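Local structure of xyloglucan-specific endo-beta-1,4-glucanase BoGH9A (Bacteroides ovatus, 6DHT) at residues S278-A283 / A346-F351. The protein hydrolyses internal beta-1,4-glucosidic linkages in the xyloglucan backbone, releasing xyloglucan oligosaccharides. Numbering follows the deposited sequence.
With EDO (1,2-ethanediol), chain I.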
loop_
_atom_site.group_PDB
_atom_site.type_symbol
_atom_site.label_atom_id
_atom_site.label_comp_id
_atom_site.label_asym_id
_atom_site.label_seq_id
_atom_site.Cartn_x
_atom_site.Cartn_y
_atom_site.Cartn_z
ATOM N N SER A 278 -13.505 10.786 1.309
ATOM C CA SER A 278 -14.516 9.811 1.712
ATOM C C SER A 278 -15.948 10.357 1.624
ATOM O O SER A 278 -16.882 9.608 1.340
ATOM C CB SER A 278 -14.230 9.296 3.125
ATOM O OG SER A 278 -12.939 8.688 3.162
ATOM N N SER A 279 -16.110 11.647 1.907
ATOM C CA SER A 279 -17.423 12.273 1.835
ATOM C C SER A 279 -18.044 12.023 0.465
ATOM O O SER A 279 -19.218 11.669 0.365
ATOM C CB SER A 279 -17.307 13.768 2.098
ATOM O OG SER A 279 -18.607 14.327 2.124
ATOM N N ARG A 280 -17.254 12.181 -0.596
ATOM C CA ARG A 280 -17.761 11.962 -1.947
ATOM C C ARG A 280 -18.066 10.496 -2.202
ATOM O O ARG A 280 -19.086 10.138 -2.793
ATOM C CB ARG A 280 -16.750 12.438 -2.998
ATOM C CG ARG A 280 -16.340 13.873 -2.878
ATOM C CD ARG A 280 -15.543 14.347 -4.103
ATOM N NE ARG A 280 -14.373 13.531 -4.427
ATOM C CZ ARG A 280 -13.152 13.715 -3.921
ATOM N NH1 ARG A 280 -12.934 14.685 -3.052
ATOM N NH2 ARG A 280 -12.152 12.910 -4.279
ATOM N N LEU A 281 -17.157 9.621 -1.775
ATOM C CA LEU A 281 -17.288 8.217 -2.127
ATOM C C LEU A 281 -18.410 7.510 -1.400
ATOM O O LEU A 281 -18.904 6.499 -1.880
ATOM C CB LEU A 281 -15.987 7.458 -1.870
ATOM C CG LEU A 281 -14.738 8.010 -2.564
ATOM C CD1 LEU A 281 -13.547 7.083 -2.273
ATOM C CD2 LEU A 281 -14.912 8.301 -4.009
ATOM N N PHE A 282 -18.765 7.991 -0.204
ATOM C CA PHE A 282 -19.800 7.343 0.583
ATOM C C PHE A 282 -21.182 8.020 0.401
ATOM O O PHE A 282 -22.146 7.595 1.022
ATOM C CB PHE A 282 -19.397 7.309 2.060
ATOM C CG PHE A 282 -18.382 6.246 2.386
ATOM C CD1 PHE A 282 -17.028 6.475 2.185
ATOM C CD2 PHE A 282 -18.781 5.029 2.910
ATOM C CE1 PHE A 282 -16.088 5.494 2.485
ATOM C CE2 PHE A 282 -17.844 4.053 3.226
ATOM C CZ PHE A 282 -16.502 4.298 3.015
ATOM N N ALA A 283 -21.257 9.026 -0.458
ATOM C CA ALA A 283 -22.531 9.738 -0.720
ATOM C C ALA A 283 -23.641 8.805 -1.195
ATOM O O ALA A 283 -24.808 8.991 -0.827
ATOM C CB ALA A 283 -22.308 10.825 -1.738
ATOM N N ALA A 346 -6.263 20.438 0.501
ATOM C CA ALA A 346 -6.947 21.542 -0.171
ATOM C C ALA A 346 -7.554 21.026 -1.467
ATOM O O ALA A 346 -8.674 21.408 -1.814
ATOM C CB ALA A 346 -5.980 22.667 -0.426
ATOM N N SER A 347 -6.826 20.162 -2.185
ATOM C CA SER A 347 -7.354 19.591 -3.438
ATOM C C SER A 347 -8.635 18.793 -3.191
ATOM O O SER A 347 -9.647 19.008 -3.853
ATOM C CB SER A 347 -6.311 18.725 -4.138
ATOM O OG SER A 347 -5.226 19.504 -4.583
ATOM N N GLU A 348 -8.620 17.904 -2.197
ATOM C CA GLU A 348 -9.806 17.137 -1.893
ATOM C C GLU A 348 -10.959 18.041 -1.479
ATOM O O GLU A 348 -12.082 17.780 -1.841
ATOM C CB GLU A 348 -9.510 16.097 -0.797
ATOM C CG GLU A 348 -8.503 15.022 -1.171
ATOM C CD GLU A 348 -9.047 13.987 -2.174
ATOM O OE1 GLU A 348 -10.213 14.088 -2.656
ATOM O OE2 GLU A 348 -8.275 13.047 -2.491
ATOM N N LEU A 349 -10.669 19.042 -0.647
ATOM C CA LEU A 349 -11.728 19.940 -0.207
ATOM C C LEU A 349 -12.296 20.751 -1.366
ATOM O O LEU A 349 -13.494 20.954 -1.441
ATOM C CB LEU A 349 -11.238 20.843 0.927
ATOM C CG LEU A 349 -11.282 20.102 2.277
ATOM C CD1 LEU A 349 -10.377 20.742 3.310
ATOM C CD2 LEU A 349 -12.713 19.946 2.802
ATOM N N TYR A 350 -11.437 21.165 -2.286
ATOM C CA TYR A 350 -11.923 21.816 -3.499
ATOM C C TYR A 350 -12.867 20.903 -4.287
ATOM O O TYR A 350 -13.935 21.336 -4.744
ATOM C CB TYR A 350 -10.768 22.249 -4.383
ATOM C CG TYR A 350 -11.168 22.913 -5.698
ATOM C CD1 TYR A 350 -12.110 23.941 -5.728
ATOM C CD2 TYR A 350 -10.581 22.538 -6.898
ATOM C CE1 TYR A 350 -12.463 24.562 -6.924
ATOM C CE2 TYR A 350 -10.911 23.166 -8.084
ATOM C CZ TYR A 350 -11.858 24.173 -8.092
ATOM O OH TYR A 350 -12.194 24.796 -9.279
ATOM N N PHE A 351 -12.491 19.643 -4.485
ATOM C CA PHE A 351 -13.341 18.760 -5.282
ATOM C C PHE A 351 -14.623 18.360 -4.563
ATOM O O PHE A 351 -15.654 18.161 -5.199
ATOM C CB PHE A 351 -12.551 17.542 -5.786
ATOM C CG PHE A 351 -11.497 17.919 -6.798
ATOM C CD1 PHE A 351 -11.851 18.623 -7.951
ATOM C CD2 PHE A 351 -10.171 17.616 -6.592
ATOM C CE1 PHE A 351 -10.897 19.009 -8.855
ATOM C CE2 PHE A 351 -9.206 17.997 -7.502
ATOM C CZ PHE A 351 -9.570 18.688 -8.643
HETATM C C1 EDO I . -17.617 8.157 -6.049
HETATM O O1 EDO I . -17.561 9.557 -5.728
HETATM C C2 EDO I . -16.873 7.951 -7.361
HETATM O O2 EDO I . -15.709 8.791 -7.385
#
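OE1 of E348 is gripped by two nitrogens of R280. NH1 and NH2 of R280 each donate to OE1 of E348 at 2.8 Å, forming an end-on salt bridge to a single oxygen. Both bonds are bent, with N-H...O angles near 144°. OE1 lies in the guanidinium plane, and the carboxylate is turned only 9° from it. OE1 takes the NH2 hydrogen on its syn lone pair; NH1 comes almost straight in line with the C-O bond. E348 points its CB past R280, but the chain bends at chi2 (-72°) and brings the carboxylate back to the arginine. Over one guanidinium face lies CB of F351, 4.0 Å from NH1 of R280. CD of R280 also packs against the backbone O of F351, 4.0 Å away.

The bridge joins the C-terminal end of helix 265-281 to helix 339-353. Both belong to the catalytic domain, which in family 9 is an (alpha/alpha)6 barrel. The contact lies away from the active site and the metal sites, although D340 and E341, at the start of helix 339-353, bind a calcium ion.

Each of these arginine nitrogens has a second partner: NH1 bonds S352 OG, and NH2 bonds Q191 OE1 of helix 176-192. W344 NE1 donates to OE2 of E348, so both carboxylate oxygens have partners. A leucine in place of R280 would probably leave the buried E348 carboxylate without its countercharge and Q191 OE1 and S352 OG without this partner. On the R280 backbone, O accepts a weak hydrogen bond from O1 of a 1,2-ethanediol, probably from the crystallisation liquor. C1 of this molecule rests 3.4 Å from CD2 of L281.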